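Local coordinates for insecticidal crystal protein Cry7Cal (Bacillus thuringiensis, PDB 5ZI1) that is a three-domain insecticidal toxin core active against the locust Locusta migratoria manilensis, and probably acts through receptor binding, at residues S19-F24 and L227-L232; F218-T223 and I253-I258; L249-F254 and W452-V457; G291-L296 and G429-Y434. One frame throughout, in Å; residues are numbered along the deposited sequence.

How the contacts relate
The four contacts lie at or near the meeting of the N-terminal helical domain with the middle, strand-rich domain. Contact 1 lies wholly in the helical domain and joins helix 13-26 to the loop after helix 208-227. Contact 2 links helix 208-227 to strand 252-254, and so crosses between the domains. Contact 3 continues from that strand to strand 448-454, with Ile253 and Phe254 in common. Contact 4 joins strand 430-437 of the same sheet to strand 294-306 of another. Along the chain, the segments of contacts 1 and 2 alternate. Contact 1 closes before contacts 3 and 4 open, and contact 4 falls between the two segments of contact 3. Centres of contacts 3 and 4 lie about 6 Å apart. Asp228 of contact 1 bridges to Arg251 of contact 3, an ionic tie between the domains.

Contact 1: residues S19-F24 and L227-L232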
loop_
_atom_site.group_PDB
_atom_site.type_symbol
_atom_site.label_atom_id
_atom_site.label_comp_id
_atom_site.label_asym_id
_atom_site.label_seq_id
_atom_site.Cartn_x
_atom_site.Cartn_y
_atom_site.Cartn_z
ATOM N N SER A 19 -0.195 2.312 11.906
ATOM C CA SER A 19 0.593 3.339 12.578
ATOM C C SER A 19 2.083 3.160 12.311
ATOM O O SER A 19 2.784 4.139 12.037
ATOM C CB SER A 19 0.300 3.319 14.076
ATOM O OG SER A 19 -1.103 3.285 14.305
ATOM N N ILE A 20 2.584 1.917 12.380
ATOM C CA ILE A 20 4.002 1.666 12.118
ATOM C C ILE A 20 4.382 2.190 10.748
ATOM O O ILE A 20 5.335 2.963 10.606
ATOM C CB ILE A 20 4.331 0.171 12.230
ATOM C CG1 ILE A 20 4.125 -0.321 13.659
ATOM C CG2 ILE A 20 5.777 -0.084 11.718
ATOM C CD1 ILE A 20 3.782 -1.787 13.734
ATOM N N ILE A 21 3.636 1.773 9.720
ATOM C CA ILE A 21 3.907 2.222 8.357
ATOM C C ILE A 21 3.948 3.736 8.309
ATOM O O ILE A 21 4.913 4.347 7.824
ATOM C CB ILE A 21 2.843 1.674 7.392
ATOM C CG1 ILE A 21 2.822 0.148 7.430
ATOM C CG2 ILE A 21 3.036 2.227 5.977
ATOM C CD1 ILE A 21 3.897 -0.500 6.680
ATOM N N ARG A 22 2.895 4.359 8.837
ATOM C CA ARG A 22 2.772 5.809 8.806
ATOM C C ARG A 22 3.963 6.466 9.486
ATOM O O ARG A 22 4.531 7.438 8.977
ATOM C CB ARG A 22 1.463 6.215 9.490
ATOM C CG ARG A 22 1.226 7.701 9.587
ATOM C CD ARG A 22 0.281 7.971 10.734
ATOM N NE ARG A 22 1.014 7.941 11.992
ATOM C CZ ARG A 22 0.570 7.364 13.101
ATOM N NH1 ARG A 22 -0.609 6.745 13.108
ATOM N NH2 ARG A 22 1.316 7.397 14.200
ATOM N N THR A 23 4.345 5.953 10.652
ATOM C CA THR A 23 5.508 6.488 11.348
ATOM C C THR A 23 6.757 6.464 10.474
ATOM O O THR A 23 7.474 7.463 10.384
ATOM C CB THR A 23 5.724 5.708 12.636
ATOM O OG1 THR A 23 4.477 5.617 13.322
ATOM C CG2 THR A 23 6.758 6.386 13.510
ATOM N N PHE A 24 7.036 5.337 9.823
ATOM C CA PHE A 24 8.242 5.269 9.006
ATOM C C PHE A 24 8.114 6.109 7.746
ATOM O O PHE A 24 9.097 6.705 7.297
ATOM C CB PHE A 24 8.564 3.819 8.663
ATOM C CG PHE A 24 9.240 3.093 9.776
ATOM C CD1 PHE A 24 10.584 3.316 10.037
ATOM C CD2 PHE A 24 8.538 2.201 10.576
ATOM C CE1 PHE A 24 11.222 2.661 11.073
ATOM C CE2 PHE A 24 9.167 1.539 11.616
ATOM C CZ PHE A 24 10.516 1.766 11.861
ATOM N N LEU A 227 3.509 -5.672 2.680
ATOM C CA LEU A 227 3.908 -5.045 1.418
ATOM C C LEU A 227 4.162 -3.549 1.577
ATOM O O LEU A 227 5.092 -3.000 0.961
ATOM C CB LEU A 227 2.859 -5.268 0.334
ATOM C CG LEU A 227 2.438 -6.689 0.026
ATOM C CD1 LEU A 227 1.508 -6.710 -1.205
ATOM C CD2 LEU A 227 3.684 -7.574 -0.155
ATOM N N ASP A 228 3.344 -2.872 2.393
ATOM C CA ASP A 228 3.494 -1.435 2.576
ATOM C C ASP A 228 4.833 -1.073 3.206
ATOM O O ASP A 228 5.240 0.088 3.143
ATOM C CB ASP A 228 2.332 -0.885 3.425
ATOM C CG ASP A 228 0.999 -0.870 2.666
ATOM O OD1 ASP A 228 1.006 -1.010 1.419
ATOM O OD2 ASP A 228 -0.071 -0.701 3.311
ATOM N N LEU A 229 5.515 -2.034 3.827
ATOM C CA LEU A 229 6.872 -1.803 4.315
ATOM C C LEU A 229 7.886 -1.715 3.180
ATOM O O LEU A 229 8.866 -0.979 3.300
ATOM C CB LEU A 229 7.304 -2.924 5.257
ATOM C CG LEU A 229 6.750 -3.000 6.676
ATOM C CD1 LEU A 229 7.358 -4.245 7.342
ATOM C CD2 LEU A 229 7.054 -1.735 7.474
ATOM N N LEU A 230 7.678 -2.459 2.084
ATOM C CA LEU A 230 8.731 -2.699 1.091
ATOM C C LEU A 230 9.146 -1.460 0.300
ATOM O O LEU A 230 10.325 -1.345 -0.054
ATOM C CB LEU A 230 8.316 -3.811 0.121
ATOM C CG LEU A 230 8.002 -5.151 0.799
ATOM C CD1 LEU A 230 7.615 -6.219 -0.204
ATOM C CD2 LEU A 230 9.166 -5.626 1.652
ATOM N N PRO A 231 8.253 -0.507 0.004
ATOM C CA PRO A 231 8.726 0.726 -0.660
ATOM C C PRO A 231 9.695 1.532 0.189
ATOM O O PRO A 231 10.494 2.294 -0.356
ATOM C CB PRO A 231 7.436 1.508 -0.929
ATOM C CG PRO A 231 6.346 0.488 -0.876
ATOM C CD PRO A 231 6.780 -0.547 0.095
ATOM N N LEU A 232 9.651 1.395 1.510
ATOM C CA LEU A 232 10.562 2.157 2.350
ATOM C C LEU A 232 11.976 1.611 2.314
ATOM O O LEU A 232 12.926 2.380 2.509
ATOM C CB LEU A 232 10.055 2.166 3.786
ATOM C CG LEU A 232 8.737 2.928 3.933
ATOM C CD1 LEU A 232 8.043 2.587 5.239
ATOM C CD2 LEU A 232 9.023 4.401 3.851
#
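Ile21 holds CG1 beside its backbone N (chi1 -59°) and turns again at chi2 (-78°), which carries CD1 across to the loop 227-232. CD1 arrives between two neighbours. It lies 3.6 Å from Asp228 CB and only 3.5 Å from Leu229 CD2, a tight carbon pair. The Ile21 side chain crosses that of Asp228 at about a right angle. One turn further on, Phe24 CB meets Leu232 CD1 at 3.7 Å. The Phe24 ring leads away from the loop and packs on Val43 of helix 33-47 and Asn149 of helix 141-165. Leu229 also reaches Ala145 of helix 141-165. The contact packs helix 13-26 against the loop that follows helix 208-227 inside the helical domain, the bundle that in this family is associated with pore formation. The side-chain groups that touch are apolar carbons. Asp228 meets Ile21 mainly through its CB, and its carboxylate forms a salt bridge with Arg251. That pairing should offset the cost of burying its charge.

Contact 2: residues F218-T223 and I253-I258; sequences FRREMT and IFTDPI
The Arg220 guanidinium meets its partners at the edge: Phe254 O lies in its plane, Asp256 OD1 somewhat tilted from it. The Asp256 carboxylate is turned 68° from that plane, and its OD1 is met from above the carboxylate. NH1 serves both oxygens. It bonds Asp256 OD1 at 2.9 Å as a salt bridge, and Phe254 O at 3.2 Å on a lone pair, nearly straight at 159°. NH2 makes a weak bond to the same OD1. The chain of Arg220 runs extended and then bends at chi3 (76°), which turns the guanidinium to these oxygens. Lower down, Arg220 CG touches Ile253 CD1 at 4.0 Å. A turn along, Thr223 CG2 meets Ile253 CG2 at 3.8 Å. This is a domain interface: the last long helix of the helical domain packs on the edge strand 252-254 of the middle domain. Asp256 OD2 pairs with Arg217 and Phe254 O also takes Asn216 ND2. Two arginines from one helix therefore share one carboxylate, an ionic tie between the domains that probably stabilises the charge of Asp256.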
loop_
_atom_site.group_PDB
_atom_site.type_symbol
_atom_site.label_atom_id
_atom_site.label_comp_id
_atom_site.label_asym_id
_atom_site.label_seq_id
_atom_site.Cartn_x
_atom_site.Cartn_y
_atom_site.Cartn_z
ATOM N N PHE A 218 -6.393 -12.109 3.037
ATOM C CA PHE A 218 -4.951 -12.215 3.162
ATOM C C PHE A 218 -4.270 -11.093 2.395
ATOM O O PHE A 218 -3.405 -10.392 2.933
ATOM C CB PHE A 218 -4.514 -13.580 2.658
ATOM C CG PHE A 218 -3.044 -13.790 2.652
ATOM C CD1 PHE A 218 -2.391 -14.267 3.768
ATOM C CD2 PHE A 218 -2.308 -13.563 1.498
ATOM C CE1 PHE A 218 -1.027 -14.491 3.741
ATOM C CE2 PHE A 218 -0.956 -13.785 1.470
ATOM C CZ PHE A 218 -0.309 -14.249 2.590
ATOM N N ARG A 219 -4.690 -10.875 1.147
ATOM C CA ARG A 219 -4.144 -9.770 0.366
ATOM C C ARG A 219 -4.313 -8.441 1.096
ATOM O O ARG A 219 -3.364 -7.659 1.209
ATOM C CB ARG A 219 -4.813 -9.725 -1.006
ATOM C CG ARG A 219 -4.655 -8.404 -1.742
ATOM C CD ARG A 219 -5.043 -8.555 -3.217
ATOM N NE ARG A 219 -6.406 -9.060 -3.359
ATOM C CZ ARG A 219 -6.882 -9.638 -4.465
ATOM N NH1 ARG A 219 -6.092 -9.784 -5.548
ATOM N NH2 ARG A 219 -8.149 -10.083 -4.490
ATOM N N ARG A 220 -5.511 -8.179 1.628
ATOM C CA ARG A 220 -5.761 -6.879 2.244
ATOM C C ARG A 220 -4.900 -6.685 3.478
ATOM O O ARG A 220 -4.188 -5.683 3.595
ATOM C CB ARG A 220 -7.233 -6.726 2.613
ATOM C CG ARG A 220 -7.517 -5.401 3.269
ATOM C CD ARG A 220 -9.002 -5.222 3.552
ATOM N NE ARG A 220 -9.415 -6.003 4.716
ATOM C CZ ARG A 220 -10.133 -7.120 4.651
ATOM N NH1 ARG A 220 -10.536 -7.593 3.474
ATOM N NH2 ARG A 220 -10.454 -7.755 5.769
ATOM N N GLU A 221 -4.929 -7.646 4.398
ATOM C CA GLU A 221 -4.188 -7.489 5.646
ATOM C C GLU A 221 -2.672 -7.540 5.426
ATOM O O GLU A 221 -1.935 -6.771 6.053
ATOM C CB GLU A 221 -4.636 -8.546 6.649
ATOM C CG GLU A 221 -6.114 -8.348 7.130
ATOM C CD GLU A 221 -6.421 -9.148 8.378
ATOM O OE1 GLU A 221 -5.467 -9.714 8.956
ATOM O OE2 GLU A 221 -7.608 -9.224 8.792
ATOM N N MET A 222 -2.184 -8.433 4.549
ATOM C CA MET A 222 -0.734 -8.558 4.348
ATOM C C MET A 222 -0.158 -7.429 3.512
ATOM O O MET A 222 1.045 -7.154 3.606
ATOM C CB MET A 222 -0.371 -9.896 3.702
ATOM C CG MET A 222 -0.806 -11.075 4.530
ATOM S SD MET A 222 -0.047 -11.046 6.162
ATOM C CE MET A 222 1.621 -11.600 5.710
ATOM N N THR A 223 -0.987 -6.788 2.687
ATOM C CA THR A 223 -0.597 -5.515 2.098
ATOM C C THR A 223 -0.241 -4.517 3.189
ATOM O O THR A 223 0.825 -3.879 3.146
ATOM C CB THR A 223 -1.738 -5.003 1.218
ATOM O OG1 THR A 223 -1.906 -5.909 0.116
ATOM C CG2 THR A 223 -1.462 -3.601 0.685
ATOM N N ILE A 253 -6.893 -1.692 -2.125
ATOM C CA ILE A 253 -7.304 -2.932 -1.484
ATOM C C ILE A 253 -8.805 -2.919 -1.224
ATOM O O ILE A 253 -9.449 -1.862 -1.163
ATOM C CB ILE A 253 -6.537 -3.189 -0.186
ATOM C CG1 ILE A 253 -6.680 -2.016 0.760
ATOM C CG2 ILE A 253 -5.056 -3.512 -0.500
ATOM C CD1 ILE A 253 -5.695 -2.109 1.921
ATOM N N PHE A 254 -9.364 -4.124 -1.069
ATOM C CA PHE A 254 -10.810 -4.317 -0.959
ATOM C C PHE A 254 -11.180 -4.952 0.366
ATOM O O PHE A 254 -10.565 -5.942 0.776
ATOM C CB PHE A 254 -11.345 -5.169 -2.107
ATOM C CG PHE A 254 -11.401 -4.418 -3.414
ATOM C CD1 PHE A 254 -10.227 -4.207 -4.163
ATOM C CD2 PHE A 254 -12.604 -3.872 -3.867
ATOM C CE1 PHE A 254 -10.259 -3.516 -5.365
ATOM C CE2 PHE A 254 -12.648 -3.168 -5.061
ATOM C CZ PHE A 254 -11.468 -2.974 -5.810
ATOM N N THR A 255 -12.181 -4.362 1.029
ATOM C CA THR A 255 -12.778 -4.919 2.234
ATOM C C THR A 255 -13.660 -6.110 1.858
ATOM O O THR A 255 -13.957 -6.346 0.680
ATOM C CB THR A 255 -13.591 -3.850 2.984
ATOM O OG1 THR A 255 -14.393 -3.091 2.065
ATOM C CG2 THR A 255 -12.682 -2.889 3.765
ATOM N N ASP A 256 -14.072 -6.880 2.870
ATOM C CA ASP A 256 -14.841 -8.093 2.595
ATOM C C ASP A 256 -16.134 -7.751 1.857
ATOM O O ASP A 256 -16.709 -6.673 2.058
ATOM C CB ASP A 256 -15.176 -8.841 3.883
ATOM C CG ASP A 256 -13.942 -9.352 4.598
ATOM O OD1 ASP A 256 -12.842 -9.326 3.985
ATOM O OD2 ASP A 256 -14.070 -9.787 5.769
ATOM N N PRO A 257 -16.607 -8.634 0.980
ATOM C CA PRO A 257 -17.849 -8.331 0.251
ATOM C C PRO A 257 -19.006 -8.097 1.212
ATOM O O PRO A 257 -19.080 -8.693 2.291
ATOM C CB PRO A 257 -18.062 -9.568 -0.626
ATOM C CG PRO A 257 -16.604 -10.133 -0.819
ATOM C CD PRO A 257 -15.979 -9.898 0.539
ATOM N N ILE A 258 -19.886 -7.176 0.829
ATOM C CA ILE A 258 -21.029 -6.800 1.674
ATOM C C ILE A 258 -22.141 -7.775 1.320
ATOM O O ILE A 258 -23.000 -7.522 0.474
ATOM C CB ILE A 258 -21.451 -5.345 1.466
ATOM C CG1 ILE A 258 -20.275 -4.377 1.625
ATOM C CG2 ILE A 258 -22.585 -4.980 2.413
ATOM C CD1 ILE A 258 -20.687 -2.969 1.250
#

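Contact 3: residues L249-F254 and W452-V457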
loop_
_atom_site.group_PDB
_atom_site.type_symbol
_atom_site.label_atom_id
_atom_site.label_comp_id
_atom_site.label_asym_id
_atom_site.label_seq_id
_atom_site.Cartn_x
_atom_site.Cartn_y
_atom_site.Cartn_z
ATOM N N LEU A 249 1.666 5.382 -1.277
ATOM C CA LEU A 249 1.233 4.017 -1.561
ATOM C C LEU A 249 -0.015 4.080 -2.437
ATOM O O LEU A 249 -1.101 4.398 -1.947
ATOM C CB LEU A 249 0.907 3.273 -0.269
ATOM C CG LEU A 249 1.957 3.221 0.823
ATOM C CD1 LEU A 249 1.320 2.776 2.138
ATOM C CD2 LEU A 249 3.101 2.280 0.404
ATOM N N THR A 250 0.117 3.739 -3.708
ATOM C CA THR A 250 -0.985 3.872 -4.648
ATOM C C THR A 250 -1.826 2.613 -4.788
ATOM O O THR A 250 -2.731 2.589 -5.625
ATOM C CB THR A 250 -0.441 4.247 -6.022
ATOM O OG1 THR A 250 0.441 3.212 -6.462
ATOM C CG2 THR A 250 0.309 5.567 -5.962
ATOM N N ARG A 251 -1.521 1.559 -4.044
ATOM C CA ARG A 251 -2.222 0.297 -4.229
ATOM C C ARG A 251 -3.646 0.387 -3.680
ATOM O O ARG A 251 -3.905 1.065 -2.683
ATOM C CB ARG A 251 -1.458 -0.843 -3.553
ATOM C CG ARG A 251 -1.676 -1.022 -2.057
ATOM C CD ARG A 251 -1.154 0.144 -1.257
ATOM N NE ARG A 251 -1.330 0.007 0.193
ATOM C CZ ARG A 251 -2.466 0.234 0.859
ATOM N NH1 ARG A 251 -3.580 0.584 0.218
ATOM N NH2 ARG A 251 -2.483 0.091 2.177
ATOM N N GLN A 252 -4.570 -0.302 -4.339
ATOM C CA GLN A 252 -5.971 -0.345 -3.936
ATOM C C GLN A 252 -6.280 -1.698 -3.308
ATOM O O GLN A 252 -5.986 -2.740 -3.900
ATOM C CB GLN A 252 -6.873 -0.103 -5.152
ATOM C CG GLN A 252 -8.398 -0.169 -4.894
ATOM C CD GLN A 252 -9.184 0.162 -6.161
ATOM O OE1 GLN A 252 -9.767 1.240 -6.277
ATOM N NE2 GLN A 252 -9.171 -0.751 -7.125
ATOM N N ILE A 253 -6.893 -1.692 -2.125
ATOM C CA ILE A 253 -7.304 -2.932 -1.484
ATOM C C ILE A 253 -8.805 -2.919 -1.224
ATOM O O ILE A 253 -9.449 -1.862 -1.163
ATOM C CB ILE A 253 -6.537 -3.189 -0.186
ATOM C CG1 ILE A 253 -6.680 -2.016 0.760
ATOM C CG2 ILE A 253 -5.056 -3.512 -0.500
ATOM C CD1 ILE A 253 -5.695 -2.109 1.921
ATOM N N PHE A 254 -9.364 -4.124 -1.069
ATOM C CA PHE A 254 -10.810 -4.317 -0.959
ATOM C C PHE A 254 -11.180 -4.952 0.366
ATOM O O PHE A 254 -10.565 -5.942 0.776
ATOM C CB PHE A 254 -11.345 -5.169 -2.107
ATOM C CG PHE A 254 -11.401 -4.418 -3.414
ATOM C CD1 PHE A 254 -10.227 -4.207 -4.163
ATOM C CD2 PHE A 254 -12.604 -3.872 -3.867
ATOM C CE1 PHE A 254 -10.259 -3.516 -5.365
ATOM C CE2 PHE A 254 -12.648 -3.168 -5.061
ATOM C CZ PHE A 254 -11.468 -2.974 -5.810
ATOM N N TRP A 452 -10.531 0.677 -1.490
ATOM C CA TRP A 452 -9.929 1.765 -0.729
ATOM C C TRP A 452 -8.521 2.063 -1.235
ATOM O O TRP A 452 -7.777 1.142 -1.607
ATOM C CB TRP A 452 -9.860 1.387 0.757
ATOM C CG TRP A 452 -11.173 0.931 1.313
ATOM C CD1 TRP A 452 -11.722 -0.299 1.202
ATOM C CD2 TRP A 452 -12.110 1.728 2.050
ATOM N NE1 TRP A 452 -12.951 -0.330 1.827
ATOM C CE2 TRP A 452 -13.208 0.906 2.357
ATOM C CE3 TRP A 452 -12.119 3.057 2.484
ATOM C CZ2 TRP A 452 -14.312 1.366 3.086
ATOM C CZ3 TRP A 452 -13.221 3.518 3.209
ATOM C CH2 TRP A 452 -14.298 2.670 3.501
ATOM N N THR A 453 -8.144 3.344 -1.215
ATOM C CA THR A 453 -6.768 3.769 -1.452
ATOM C C THR A 453 -6.205 4.444 -0.203
ATOM O O THR A 453 -6.947 4.933 0.652
ATOM C CB THR A 453 -6.661 4.719 -2.641
ATOM O OG1 THR A 453 -7.453 5.904 -2.392
ATOM C CG2 THR A 453 -7.098 4.016 -3.928
ATOM N N HIS A 454 -4.877 4.458 -0.116
ATOM C CA HIS A 454 -4.145 4.916 1.060
ATOM C C HIS A 454 -4.062 6.437 1.095
ATOM O O HIS A 454 -3.876 7.085 0.060
ATOM C CB HIS A 454 -2.736 4.318 1.032
ATOM C CG HIS A 454 -2.012 4.377 2.338
ATOM N ND1 HIS A 454 -1.047 5.321 2.612
ATOM C CD2 HIS A 454 -2.085 3.584 3.432
ATOM C CE1 HIS A 454 -0.570 5.125 3.828
ATOM N NE2 HIS A 454 -1.178 4.070 4.346
ATOM N N VAL A 455 -4.191 7.017 2.293
ATOM C CA VAL A 455 -4.279 8.475 2.395
ATOM C C VAL A 455 -2.933 9.170 2.183
ATOM O O VAL A 455 -2.895 10.400 2.024
ATOM C CB VAL A 455 -4.969 8.827 3.737
ATOM C CG1 VAL A 455 -4.971 10.326 4.030
ATOM C CG2 VAL A 455 -6.408 8.338 3.704
ATOM N N SER A 456 -1.825 8.417 2.107
ATOM C CA SER A 456 -0.555 9.046 1.759
ATOM C C SER A 456 -0.564 9.588 0.338
ATOM O O SER A 456 0.217 10.495 0.021
ATOM C CB SER A 456 0.600 8.055 1.918
ATOM O OG SER A 456 0.411 6.929 1.084
ATOM N N VAL A 457 -1.413 9.050 -0.534
ATOM C CA VAL A 457 -1.540 9.628 -1.864
ATOM C C VAL A 457 -2.230 10.978 -1.753
ATOM O O VAL A 457 -3.309 11.093 -1.157
ATOM C CB VAL A 457 -2.335 8.704 -2.788
ATOM C CG1 VAL A 457 -2.262 9.238 -4.223
ATOM C CG2 VAL A 457 -1.830 7.290 -2.654
HETATM O O HOH W 1 -3.463 3.780 -2.479
#
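Leu249 and His454 form the close-packed end of this contact. CG of His454 stands anti to its N (chi1 -163°), which brings the ring against Leu249. Leu249 CD1 sits over the imidazole face, 3.4 Å from the ring centroid and 8° off its normal, a CH-pi contact. The ring is steadied by Ser456 OG, 2.7 Å from His454 ND1. The same OG accepts Leu249 N at 3.1 Å in an almost straight bond (171°). At the other end, Ile253 and Trp452 make an antiparallel hydrogen-bonded pair, with Trp452 N to Ile253 O at 2.8 Å and Ile253 N to Trp452 O at 3.0 Å. Strand 252-254 is thereby an edge of a three-stranded sheet whose centre is strand 448-454, one of the sheets of the beta-prism middle domain. Between the two ends the backbones separate and a water fills in. It donates to Leu249 O and to Arg251 O (2.8 Å), and accepts from His454 N (2.8 Å). Beside this wetter part, His454 CB lies under one face of the Arg251 guanidinium, toward its rim. Arg251 NH2 goes on to Asp228 and His430.

Contact 4: residues G291-L296 and G429-Y434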
loop_
_atom_site.group_PDB
_atom_site.type_symbol
_atom_site.label_atom_id
_atom_site.label_comp_id
_atom_site.label_asym_id
_atom_site.label_seq_id
_atom_site.Cartn_x
_atom_site.Cartn_y
_atom_site.Cartn_z
ATOM N N GLY A 291 -4.419 0.522 -13.059
ATOM C CA GLY A 291 -4.407 1.686 -13.920
ATOM C C GLY A 291 -3.716 2.854 -13.250
ATOM O O GLY A 291 -3.178 2.743 -12.146
ATOM N N LEU A 292 -3.733 3.991 -13.942
ATOM C CA LEU A 292 -3.399 5.259 -13.313
ATOM C C LEU A 292 -4.235 5.451 -12.055
ATOM O O LEU A 292 -5.352 4.940 -11.944
ATOM C CB LEU A 292 -3.641 6.392 -14.305
ATOM C CG LEU A 292 -2.868 6.143 -15.612
ATOM C CD1 LEU A 292 -3.235 7.167 -16.668
ATOM C CD2 LEU A 292 -1.363 6.153 -15.341
ATOM N N PHE A 293 -3.688 6.160 -11.076
ATOM C CA PHE A 293 -4.404 6.262 -9.816
ATOM C C PHE A 293 -5.710 7.041 -10.030
ATOM O O PHE A 293 -5.756 7.991 -10.816
ATOM C CB PHE A 293 -3.504 6.927 -8.769
ATOM C CG PHE A 293 -4.122 6.992 -7.407
ATOM C CD1 PHE A 293 -3.906 5.977 -6.490
ATOM C CD2 PHE A 293 -4.975 8.054 -7.058
ATOM C CE1 PHE A 293 -4.508 6.018 -5.211
ATOM C CE2 PHE A 293 -5.584 8.104 -5.793
ATOM C CZ PHE A 293 -5.341 7.096 -4.867
ATOM N N GLN A 294 -6.787 6.630 -9.348
ATOM C CA GLN A 294 -8.121 7.156 -9.628
ATOM C C GLN A 294 -8.823 7.611 -8.358
ATOM O O GLN A 294 -8.829 6.903 -7.346
ATOM C CB GLN A 294 -9.011 6.121 -10.326
ATOM C CG GLN A 294 -8.555 5.685 -11.690
ATOM C CD GLN A 294 -9.502 4.665 -12.317
ATOM O OE1 GLN A 294 -10.429 5.027 -13.025
ATOM N NE2 GLN A 294 -9.265 3.388 -12.060
ATOM N N TRP A 295 -9.441 8.786 -8.426
ATOM C CA TRP A 295 -10.141 9.386 -7.300
ATOM C C TRP A 295 -11.635 9.195 -7.508
ATOM O O TRP A 295 -12.152 9.505 -8.586
ATOM C CB TRP A 295 -9.805 10.870 -7.169
ATOM C CG TRP A 295 -8.335 11.086 -7.090
ATOM C CD1 TRP A 295 -7.455 11.151 -8.136
ATOM C CD2 TRP A 295 -7.556 11.208 -5.898
ATOM N NE1 TRP A 295 -6.182 11.333 -7.662
ATOM C CE2 TRP A 295 -6.215 11.366 -6.293
ATOM C CE3 TRP A 295 -7.865 11.198 -4.535
ATOM C CZ2 TRP A 295 -5.181 11.522 -5.373
ATOM C CZ3 TRP A 295 -6.853 11.365 -3.626
ATOM C CH2 TRP A 295 -5.516 11.520 -4.047
ATOM N N LEU A 296 -12.315 8.658 -6.498
ATOM C CA LEU A 296 -13.740 8.379 -6.633
ATOM C C LEU A 296 -14.514 9.685 -6.548
ATOM O O LEU A 296 -14.411 10.406 -5.553
ATOM C CB LEU A 296 -14.188 7.411 -5.548
ATOM C CG LEU A 296 -15.614 6.892 -5.654
ATOM C CD1 LEU A 296 -15.844 6.314 -7.025
ATOM C CD2 LEU A 296 -15.867 5.842 -4.578
ATOM N N GLY A 429 -6.366 5.990 7.632
ATOM C CA GLY A 429 -5.305 5.633 6.704
ATOM C C GLY A 429 -5.782 5.376 5.294
ATOM O O GLY A 429 -4.971 5.292 4.368
ATOM N N HIS A 430 -7.100 5.275 5.108
ATOM C CA HIS A 430 -7.649 4.856 3.830
ATOM C C HIS A 430 -8.882 5.683 3.488
ATOM O O HIS A 430 -9.563 6.226 4.365
ATOM C CB HIS A 430 -7.980 3.349 3.842
ATOM C CG HIS A 430 -6.765 2.457 3.850
ATOM N ND1 HIS A 430 -6.109 2.095 5.013
ATOM C CD2 HIS A 430 -6.082 1.868 2.836
ATOM C CE1 HIS A 430 -5.083 1.316 4.714
ATOM N NE2 HIS A 430 -5.044 1.163 3.400
ATOM N N ARG A 431 -9.173 5.757 2.193
ATOM C CA ARG A 431 -10.321 6.475 1.672
ATOM C C ARG A 431 -10.995 5.590 0.639
ATOM O O ARG A 431 -10.333 4.800 -0.038
ATOM C CB ARG A 431 -9.922 7.827 1.019
ATOM C CG ARG A 431 -9.483 7.678 -0.431
ATOM C CD ARG A 431 -9.192 8.977 -1.126
ATOM N NE ARG A 431 -8.057 9.699 -0.547
ATOM C CZ ARG A 431 -6.781 9.354 -0.716
ATOM N NH1 ARG A 431 -6.464 8.268 -1.418
ATOM N NH2 ARG A 431 -5.830 10.082 -0.157
ATOM N N LEU A 432 -12.314 5.715 0.531
ATOM C CA LEU A 432 -13.047 4.882 -0.411
ATOM C C LEU A 432 -12.652 5.253 -1.824
ATOM O O LEU A 432 -12.509 6.433 -2.157
ATOM C CB LEU A 432 -14.553 5.043 -0.224
ATOM C CG LEU A 432 -15.523 4.174 -1.030
ATOM C CD1 LEU A 432 -15.479 2.701 -0.642
ATOM C CD2 LEU A 432 -16.949 4.702 -0.799
ATOM N N SER A 433 -12.456 4.239 -2.666
ATOM C CA SER A 433 -12.057 4.495 -4.034
ATOM C C SER A 433 -12.867 3.748 -5.070
ATOM O O SER A 433 -12.870 4.170 -6.233
ATOM C CB SER A 433 -10.558 4.175 -4.234
ATOM O OG SER A 433 -10.218 2.857 -3.797
ATOM N N TYR A 434 -13.570 2.682 -4.711
ATOM C CA TYR A 434 -14.195 1.888 -5.755
ATOM C C TYR A 434 -15.376 1.135 -5.163
ATOM O O TYR A 434 -15.483 0.971 -3.946
ATOM C CB TYR A 434 -13.177 0.909 -6.403
ATOM C CG TYR A 434 -13.610 0.494 -7.791
ATOM C CD1 TYR A 434 -13.351 1.310 -8.886
ATOM C CD2 TYR A 434 -14.345 -0.668 -7.997
ATOM C CE1 TYR A 434 -13.787 0.980 -10.153
ATOM C CE2 TYR A 434 -14.785 -1.016 -9.275
ATOM C CZ TYR A 434 -14.494 -0.181 -10.348
ATOM O OH TYR A 434 -14.913 -0.501 -11.623
HETATM O O HOH W 2 -10.743 5.259 -7.866
HETATM O O HOH W 3 -11.140 8.175 -3.697
#
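Arg431 NH1 is gripped by two oxygens: it bonds Thr453 OG1 and, weakly, His454 O. Apart from these bonds, NH1 packs at the edge of the Phe293 ring, 3.8 Å from Phe293 CZ. Trp295 comes over one face of the same guanidinium, its CZ3 3.5 Å from Arg431 CZ. The indole is tilted 55° from the guanidinium, so the two do not lie flat on each other. Phe293 CE2 in turn stands over the face of the Trp295 ring. CG of Arg431 lies between its N and carbonyl carbon (chi1 84°) and the chain bends at chi3, which brings its head to these rings. Further along, Leu296 points at the other strand. Its CB is 3.6 Å from Ser433 O and its CD2 3.9 Å from Leu432 CG. Two waters join the backbones: one takes Leu296 N and gives to Leu432 O at 2.7 Å, the other gives to Ser433 O and weakly to Gln294 O. Strands 294-306 and 430-437 belong to different sheets of the beta prism. Ser433 and Tyr434 form a classic beta bulge opposite Gly451. Asp353, salt-bridged to NE, probably balances the charge of the buried guanidinium, and Val457 O weakly bonds NH2, while Trp295 covers one face.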